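Local coordinates for protein zinc chaperone AztD (Citrobacter koseri, PDB 6CMK) that acts as a periplasmic zinc chaperone of the AztABCD transport system, handing one zinc ion directly to the solute-binding protein AztC, at residues B[174-186]-B[195-209]. Numbering follows the deposited sequence.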
ATOM      1  N   PRO B 174     -14.464   5.093 -11.655  1.00 13.91           N
ATOM      2  CA  PRO B 174     -14.277   6.441 -11.112  1.00 15.25           C
ATOM      3  C   PRO B 174     -12.828   6.907 -11.144  1.00 12.62           C
ATOM      4  O   PRO B 174     -11.914   6.162 -10.764  1.00 14.57           O
ATOM      5  CB  PRO B 174     -14.798   6.298  -9.682  1.00 14.27           C
ATOM      6  CG  PRO B 174     -14.418   4.895  -9.301  1.00 14.06           C
ATOM      7  CD  PRO B 174     -14.504   4.075 -10.582  1.00 13.60           C
ATOM      8  N   TYR B 175     -12.621   8.130 -11.615  1.00 14.63           N
ATOM      9  CA  TYR B 175     -11.315   8.782 -11.701  1.00 13.52           C
ATOM     10  C   TYR B 175     -11.362  10.126 -10.978  1.00 14.74           C
ATOM     11  O   TYR B 175     -12.391  10.529 -10.441  1.00 15.06           O
ATOM     12  CB  TYR B 175     -10.888   8.914 -13.171  1.00 15.01           C
ATOM     13  CG  TYR B 175     -10.475   7.566 -13.690  1.00 12.42           C
ATOM     14  CD1 TYR B 175      -9.231   7.055 -13.382  1.00 12.61           C
ATOM     15  CD2 TYR B 175     -11.362   6.757 -14.382  1.00 14.15           C
ATOM     16  CE1 TYR B 175      -8.848   5.814 -13.788  1.00 17.29           C
ATOM     17  CE2 TYR B 175     -10.986   5.504 -14.792  1.00 13.77           C
ATOM     18  CZ  TYR B 175      -9.723   5.031 -14.487  1.00 14.23           C
ATOM     19  OH  TYR B 175      -9.328   3.768 -14.867  1.00 14.83           O
ATOM     20  N   ASP B 176     -10.218  10.804 -10.915  1.00 16.79           N
ATOM     21  CA  ASP B 176     -10.159  12.123 -10.292  1.00 15.93           C
ATOM     22  C   ASP B 176     -10.779  13.130 -11.241  1.00 13.03           C
ATOM     23  O   ASP B 176     -10.225  13.399 -12.310  1.00 16.27           O
ATOM     24  CB  ASP B 176      -8.725  12.512  -9.974  1.00 13.13           C
ATOM     25  CG  ASP B 176      -8.070  11.569  -9.005  1.00 15.69           C
ATOM     26  OD1 ASP B 176      -8.772  11.066  -8.099  1.00 16.15           O
ATOM     27  OD2 ASP B 176      -6.844  11.342  -9.152  1.00 18.68           O
ATOM     28  N   ASN B 177     -11.933  13.666 -10.859  1.00 14.65           N
ATOM     29  CA  ASN B 177     -12.648  14.701 -11.603  1.00 18.90           C
ATOM     30  C   ASN B 177     -13.241  14.187 -12.908  1.00 17.73           C
ATOM     31  O   ASN B 177     -13.749  15.001 -13.707  1.00 17.17           O
ATOM     32  CB  ASN B 177     -11.731  15.896 -11.881  1.00 19.91           C
ATOM     33  CG  ASN B 177     -11.113  16.453 -10.611  1.00 20.61           C
ATOM     34  OD1 ASN B 177     -11.818  16.743  -9.654  1.00 32.02           O
ATOM     35  ND2 ASN B 177      -9.789  16.561 -10.587  1.00 27.92           N
ATOM     36  N   TYR B 178     -13.219  12.870 -13.132  1.00 17.21           N
ATOM     37  CA  TYR B 178     -13.707  12.234 -14.352  1.00 15.40           C
ATOM     38  C   TYR B 178     -14.241  10.847 -14.015  1.00 18.81           C
ATOM     39  O   TYR B 178     -14.003  10.313 -12.930  1.00 18.47           O
ATOM     40  CB  TYR B 178     -12.604  12.095 -15.409  1.00 16.45           C
ATOM     41  CG  TYR B 178     -12.013  13.393 -15.897  1.00 14.88           C
ATOM     42  CD1 TYR B 178     -12.609  14.101 -16.932  1.00 17.42           C
ATOM     43  CD2 TYR B 178     -10.864  13.915 -15.327  1.00 15.49           C
ATOM     44  CE1 TYR B 178     -12.070  15.292 -17.382  1.00 21.98           C
ATOM     45  CE2 TYR B 178     -10.324  15.099 -15.767  1.00 18.83           C
ATOM     46  CZ  TYR B 178     -10.932  15.781 -16.797  1.00 25.75           C
ATOM     47  OH  TYR B 178     -10.398  16.962 -17.241  1.00 26.32           O
ATOM     48  N   ALA B 179     -14.960  10.263 -14.972  1.00 16.99           N
ATOM     49  CA  ALA B 179     -15.301   8.851 -14.944  1.00 14.56           C
ATOM     50  C   ALA B 179     -15.190   8.311 -16.359  1.00 21.06           C
ATOM     51  O   ALA B 179     -15.226   9.061 -17.333  1.00 19.70           O
ATOM     52  CB  ALA B 179     -16.709   8.592 -14.397  1.00 18.51           C
ATOM     53  N   VAL B 180     -15.018   6.998 -16.464  1.00 16.80           N
ATOM     54  CA  VAL B 180     -15.153   6.292 -17.732  1.00 15.17           C
ATOM     55  C   VAL B 180     -16.442   5.495 -17.661  1.00 18.33           C
ATOM     56  O   VAL B 180     -16.645   4.720 -16.719  1.00 17.17           O
ATOM     57  CB  VAL B 180     -13.954   5.373 -18.012  1.00 17.80           C
ATOM     58  CG1 VAL B 180     -14.234   4.485 -19.231  1.00 16.70           C
ATOM     59  CG2 VAL B 180     -12.699   6.209 -18.226  1.00 19.36           C
ATOM     60  N   VAL B 181     -17.311   5.684 -18.647  1.00 19.59           N
ATOM     61  CA  VAL B 181     -18.601   5.010 -18.657  1.00 23.41           C
ATOM     62  C   VAL B 181     -18.780   4.311 -19.991  1.00 17.12           C
ATOM     63  O   VAL B 181     -18.277   4.753 -21.029  1.00 19.71           O
ATOM     64  CB  VAL B 181     -19.787   5.976 -18.408  1.00 22.32           C
ATOM     65  CG1 VAL B 181     -19.650   6.656 -17.065  1.00 20.44           C
ATOM     66  CG2 VAL B 181     -19.894   7.006 -19.517  1.00 19.17           C
ATOM     67  N   SER B 182     -19.528   3.222 -19.952  1.00 17.91           N
ATOM     68  CA  SER B 182     -19.865   2.499 -21.160  1.00 18.49           C
ATOM     69  C   SER B 182     -20.905   3.273 -21.958  1.00 19.95           C
ATOM     70  O   SER B 182     -21.685   4.060 -21.414  1.00 22.17           O
ATOM     71  CB  SER B 182     -20.386   1.119 -20.791  1.00 20.94           C
ATOM     72  OG  SER B 182     -21.461   1.232 -19.884  1.00 19.60           O
ATOM     73  N   ILE B 183     -20.900   3.040 -23.262  1.00 18.45           N
ATOM     74  CA  ILE B 183     -21.746   3.744 -24.222  1.00 19.36           C
ATOM     75  C   ILE B 183     -22.884   2.807 -24.605  1.00 24.72           C
ATOM     76  O   ILE B 183     -22.615   1.692 -25.064  1.00 23.64           O
ATOM     77  CB  ILE B 183     -20.939   4.155 -25.463  1.00 22.30           C
ATOM     78  CG1 ILE B 183     -19.799   5.109 -25.071  1.00 21.60           C
ATOM     79  CG2 ILE B 183     -21.847   4.767 -26.524  1.00 22.61           C
ATOM     80  CD1 ILE B 183     -18.740   5.233 -26.145  1.00 27.76           C
ATOM     81  N   PRO B 184     -24.151   3.192 -24.444  1.00 20.55           N
ATOM     82  CA  PRO B 184     -25.231   2.272 -24.822  1.00 21.75           C
ATOM     83  C   PRO B 184     -25.267   2.074 -26.327  1.00 25.89           C
ATOM     84  O   PRO B 184     -24.908   2.961 -27.108  1.00 25.38           O
ATOM     85  CB  PRO B 184     -26.498   2.980 -24.327  1.00 26.38           C
ATOM     86  CG  PRO B 184     -26.129   4.444 -24.335  1.00 21.71           C
ATOM     87  CD  PRO B 184     -24.669   4.484 -23.952  1.00 21.62           C
ATOM     88  N   ASN B 185     -25.718   0.895 -26.731  1.00 25.90           N
ATOM     89  CA  ASN B 185     -25.938   0.622 -28.139  1.00 28.98           C
ATOM     90  C   ASN B 185     -26.987   1.593 -28.664  1.00 29.42           C
ATOM     91  O   ASN B 185     -28.097   1.640 -28.116  1.00 27.23           O
ATOM     92  CB  ASN B 185     -26.388  -0.823 -28.331  1.00 26.84           C
ATOM     93  CG  ASN B 185     -26.625  -1.174 -29.787  1.00 30.20           C
ATOM     94  OD1 ASN B 185     -27.345  -0.482 -30.500  1.00 31.98           O
ATOM     95  ND2 ASN B 185     -26.007  -2.262 -30.234  1.00 30.27           N
ATOM     96  N   PRO B 186     -26.678   2.397 -29.685  1.00 27.31           N
ATOM     97  CA  PRO B 186     -27.589   3.488 -30.065  1.00 30.98           C
ATOM     98  C   PRO B 186     -28.855   3.025 -30.759  1.00 41.49           C
ATOM     99  O   PRO B 186     -29.777   3.838 -30.913  1.00 40.66           O
ATOM    100  CB  PRO B 186     -26.729   4.352 -30.995  1.00 28.75           C
ATOM    101  CG  PRO B 186     -25.689   3.429 -31.524  1.00 39.78           C
ATOM    102  CD  PRO B 186     -25.386   2.481 -30.391  1.00 33.54           C
ATOM    103  N   GLY B 195     -18.861   0.542 -26.442  1.00 25.31           N
ATOM    104  CA  GLY B 195     -17.569   1.142 -26.178  1.00 23.77           C
ATOM    105  C   GLY B 195     -17.616   1.864 -24.848  1.00 21.48           C
ATOM    106  O   GLY B 195     -18.525   1.643 -24.045  1.00 19.63           O
ATOM    107  N   ALA B 196     -16.635   2.738 -24.637  1.00 21.34           N
ATOM    108  CA  ALA B 196     -16.536   3.502 -23.403  1.00 19.31           C
ATOM    109  C   ALA B 196     -16.048   4.900 -23.736  1.00 19.36           C
ATOM    110  O   ALA B 196     -15.415   5.125 -24.770  1.00 25.35           O
ATOM    111  CB  ALA B 196     -15.585   2.850 -22.395  1.00 18.95           C
ATOM    112  N   ARG B 197     -16.329   5.839 -22.836  1.00 21.99           N
ATOM    113  CA  ARG B 197     -15.862   7.201 -23.022  1.00 18.24           C
ATOM    114  C   ARG B 197     -15.529   7.838 -21.684  1.00 22.04           C
ATOM    115  O   ARG B 197     -16.065   7.463 -20.638  1.00 17.76           O
ATOM    116  CB  ARG B 197     -16.899   8.066 -23.750  1.00 22.36           C
ATOM    117  CG  ARG B 197     -18.219   8.250 -23.012  1.00 22.42           C
ATOM    118  CD  ARG B 197     -19.064   9.338 -23.678  1.00 24.28           C
ATOM    119  NE  ARG B 197     -19.450   9.000 -25.045  1.00 23.83           N
ATOM    120  CZ  ARG B 197     -20.671   8.631 -25.433  1.00 26.54           C
ATOM    121  NH1 ARG B 197     -21.670   8.541 -24.567  1.00 29.42           N
ATOM    122  NH2 ARG B 197     -20.901   8.352 -26.712  1.00 28.80           N
ATOM    123  N   VAL B 198     -14.643   8.820 -21.742  1.00 16.62           N
ATOM    124  CA  VAL B 198     -14.364   9.680 -20.599  1.00 17.97           C
ATOM    125  C   VAL B 198     -15.457  10.736 -20.509  1.00 21.20           C
ATOM    126  O   VAL B 198     -15.842  11.330 -21.523  1.00 20.06           O
ATOM    127  CB  VAL B 198     -12.979  10.331 -20.742  1.00 18.80           C
ATOM    128  CG1 VAL B 198     -12.700  11.262 -19.566  1.00 20.09           C
ATOM    129  CG2 VAL B 198     -11.885   9.266 -20.863  1.00 23.18           C
ATOM    130  N   VAL B 199     -15.970  10.967 -19.301  1.00 17.62           N
ATOM    131  CA  VAL B 199     -16.845  12.102 -19.036  1.00 18.85           C
ATOM    132  C   VAL B 199     -16.313  12.845 -17.817  1.00 21.49           C
ATOM    133  O   VAL B 199     -15.656  12.256 -16.954  1.00 21.67           O
ATOM    134  CB  VAL B 199     -18.320  11.676 -18.817  1.00 21.43           C
ATOM    135  CG1 VAL B 199     -18.870  10.986 -20.059  1.00 19.56           C
ATOM    136  CG2 VAL B 199     -18.463  10.795 -17.578  1.00 17.62           C
ATOM    137  N   ASP B 200     -16.571  14.153 -17.758  1.00 19.55           N
ATOM    138  CA  ASP B 200     -16.317  14.859 -16.511  1.00 21.23           C
ATOM    139  C   ASP B 200     -17.483  14.582 -15.566  1.00 23.58           C
ATOM    140  O   ASP B 200     -18.398  13.814 -15.887  1.00 24.66           O
ATOM    141  CB  ASP B 200     -16.058  16.350 -16.756  1.00 21.52           C
ATOM    142  CG  ASP B 200     -17.268  17.100 -17.248  1.00 28.81           C
ATOM    143  OD1 ASP B 200     -18.405  16.636 -17.045  1.00 26.53           O
ATOM    144  OD2 ASP B 200     -17.068  18.188 -17.842  1.00 25.55           O
ATOM    145  N   LEU B 201     -17.451  15.156 -14.362  1.00 19.85           N
ATOM    146  CA  LEU B 201     -18.444  14.740 -13.382  1.00 17.58           C
ATOM    147  C   LEU B 201     -19.757  15.490 -13.536  1.00 26.21           C
ATOM    148  O   LEU B 201     -20.700  15.218 -12.787  1.00 27.12           O
ATOM    149  CB  LEU B 201     -17.890  14.875 -11.960  1.00 21.36           C
ATOM    150  CG  LEU B 201     -16.691  13.966 -11.665  1.00 29.03           C
ATOM    151  CD1 LEU B 201     -16.167  14.229 -10.272  1.00 29.10           C
ATOM    152  CD2 LEU B 201     -17.048  12.484 -11.820  1.00 24.88           C
ATOM    153  N   GLN B 202     -19.839  16.411 -14.495  1.00 24.93           N
ATOM    154  CA  GLN B 202     -21.110  16.917 -14.988  1.00 28.13           C
ATOM    155  C   GLN B 202     -21.639  16.089 -16.154  1.00 33.17           C
ATOM    156  O   GLN B 202     -22.681  16.427 -16.726  1.00 30.64           O
ATOM    157  CB  GLN B 202     -20.969  18.379 -15.416  1.00 30.88           C
ATOM    158  CG  GLN B 202     -20.365  19.285 -14.365  1.00 46.04           C
ATOM    159  CD  GLN B 202     -20.454  20.749 -14.751  1.00 70.44           C
ATOM    160  OE1 GLN B 202     -21.459  21.197 -15.302  1.00 83.32           O
ATOM    161  NE2 GLN B 202     -19.396  21.502 -14.473  1.00 78.12           N
ATOM    162  N   GLY B 203     -20.937  15.021 -16.525  1.00 25.91           N
ATOM    163  CA  GLY B 203     -21.406  14.123 -17.556  1.00 26.43           C
ATOM    164  C   GLY B 203     -21.033  14.484 -18.979  1.00 25.58           C
ATOM    165  O   GLY B 203     -21.456  13.776 -19.903  1.00 26.86           O
ATOM    166  N   LYS B 204     -20.284  15.565 -19.205  1.00 23.65           N
ATOM    167  CA  LYS B 204     -19.736  16.118 -20.438  1.00 26.34           C
ATOM    168  C   LYS B 204     -18.701  15.151 -21.001  1.00 25.92           C
ATOM    169  O   LYS B 204     -17.765  14.754 -20.302  1.00 25.48           O
ATOM    170  CB  LYS B 204     -19.094  17.477 -20.179  1.00 25.92           C
ATOM    171  CG  LYS B 204     -19.598  18.637 -21.011  1.00 45.79           C
ATOM    172  CD  LYS B 204     -18.851  19.920 -20.648  1.00 50.02           C
ATOM    173  CE  LYS B 204     -19.326  20.530 -19.323  1.00 61.85           C
ATOM    174  NZ  LYS B 204     -18.743  19.925 -18.080  1.00 56.04           N
ATOM    175  N   LYS B 205     -18.888  14.756 -22.255  1.00 25.22           N
ATOM    176  CA  LYS B 205     -17.927  13.899 -22.932  1.00 22.91           C
ATOM    177  C   LYS B 205     -16.580  14.602 -23.051  1.00 19.17           C
ATOM    178  O   LYS B 205     -16.504  15.807 -23.301  1.00 21.24           O
ATOM    179  CB  LYS B 205     -18.475  13.522 -24.311  1.00 26.29           C
ATOM    180  CG  LYS B 205     -17.532  12.763 -25.227  1.00 31.03           C
ATOM    181  CD  LYS B 205     -18.263  12.374 -26.517  1.00 33.70           C
ATOM    182  CE  LYS B 205     -17.309  11.919 -27.617  1.00 31.75           C
ATOM    183  NZ  LYS B 205     -18.020  11.349 -28.800  1.00 49.52           N
ATOM    184  N   VAL B 206     -15.507  13.843 -22.849  1.00 19.83           N
ATOM    185  CA  VAL B 206     -14.146  14.354 -22.978  1.00 28.16           C
ATOM    186  C   VAL B 206     -13.447  13.539 -24.053  1.00 24.55           C
ATOM    187  O   VAL B 206     -13.314  12.316 -23.921  1.00 25.30           O
ATOM    188  CB  VAL B 206     -13.373  14.272 -21.650  1.00 23.58           C
ATOM    189  CG1 VAL B 206     -11.931  14.738 -21.842  1.00 25.75           C
ATOM    190  CG2 VAL B 206     -14.074  15.086 -20.574  1.00 27.80           C
ATOM    191  N   GLY B 207     -12.991  14.213 -25.106  1.00 24.26           N
ATOM    192  CA  GLY B 207     -12.218  13.530 -26.123  1.00 27.37           C
ATOM    193  C   GLY B 207     -13.088  12.637 -26.993  1.00 27.44           C
ATOM    194  O   GLY B 207     -14.259  12.924 -27.254  1.00 30.77           O
ATOM    195  N   ASP B 208     -12.503  11.528 -27.439  1.00 24.56           N
ATOM    196  CA  ASP B 208     -13.140  10.645 -28.405  1.00 30.53           C
ATOM    197  C   ASP B 208     -13.653   9.373 -27.741  1.00 36.26           C
ATOM    198  O   ASP B 208     -13.077   8.874 -26.771  1.00 29.70           O
ATOM    199  CB  ASP B 208     -12.171  10.263 -29.525  1.00 36.11           C
ATOM    200  CG  ASP B 208     -11.771  11.450 -30.374  1.00 51.21           C
ATOM    201  OD1 ASP B 208     -12.564  12.409 -30.466  1.00 51.10           O
ATOM    202  OD2 ASP B 208     -10.665  11.418 -30.951  1.00 60.18           O
ATOM    203  N   ASP B 209     -14.746   8.851 -28.292  1.00 33.00           N
ATOM    204  CA  ASP B 209     -15.249   7.549 -27.877  1.00 28.95           C
ATOM    205  C   ASP B 209     -14.231   6.461 -28.188  1.00 27.51           C
ATOM    206  O   ASP B 209     -13.626   6.439 -29.261  1.00 28.21           O
ATOM    207  CB  ASP B 209     -16.567   7.236 -28.591  1.00 28.18           C
ATOM    208  CG  ASP B 209     -17.715   8.089 -28.098  1.00 32.39           C
ATOM    209  OD1 ASP B 209     -17.551   8.771 -27.068  1.00 31.88           O
ATOM    210  OD2 ASP B 209     -18.785   8.076 -28.748  1.00 28.53           O
TER
HETATM  211  O   HOH W   1     -15.404  17.151 -13.456  1.00 25.79           O
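Ile-183 lies across the guanidinium of Arg-197 at about a right angle, its CG1 over the centre of one face, 3.6 Å from CZ. A bend at chi3 (63°) brings NE of Arg-197 round to Asp-209, whose carboxylate is gripped side-on, with NE 2.8 Å from OD1 and NH2 2.9 Å from OD2. The CD1 of Ile-183 also touches Asp-209, 3.6 Å from its CG, so that the isoleucine meets both partners. Lys-205 NZ adds a weak salt bridge to OD1. Beneath these groups, strands 178-183 and 195-200 form an antiparallel hairpin within one propeller blade. Ala-179 with Val-199 and Val-181 with Arg-197 are hydrogen-bonded pairs, with two bonds each. On the face of Val-180, its CG1 meets Ala-196 CB at 3.8 Å, while strand 232-237 packs against both residues. Toward the Asp-200 to Gly-203 turn, Tyr-178 presents a ring edge to Val-206, CE1 to CG2 3.8 Å, and a water links Asn-177 O to Leu-201 N. Ser-182 OG is hydrogen-bonded to His-168 NE2, its side chain about 8 Å from those of the zinc ligands His-126 and His-169. Two cations thus share one carboxylate, and Ile-183 probably limits hydration only on the guanidinium face it covers.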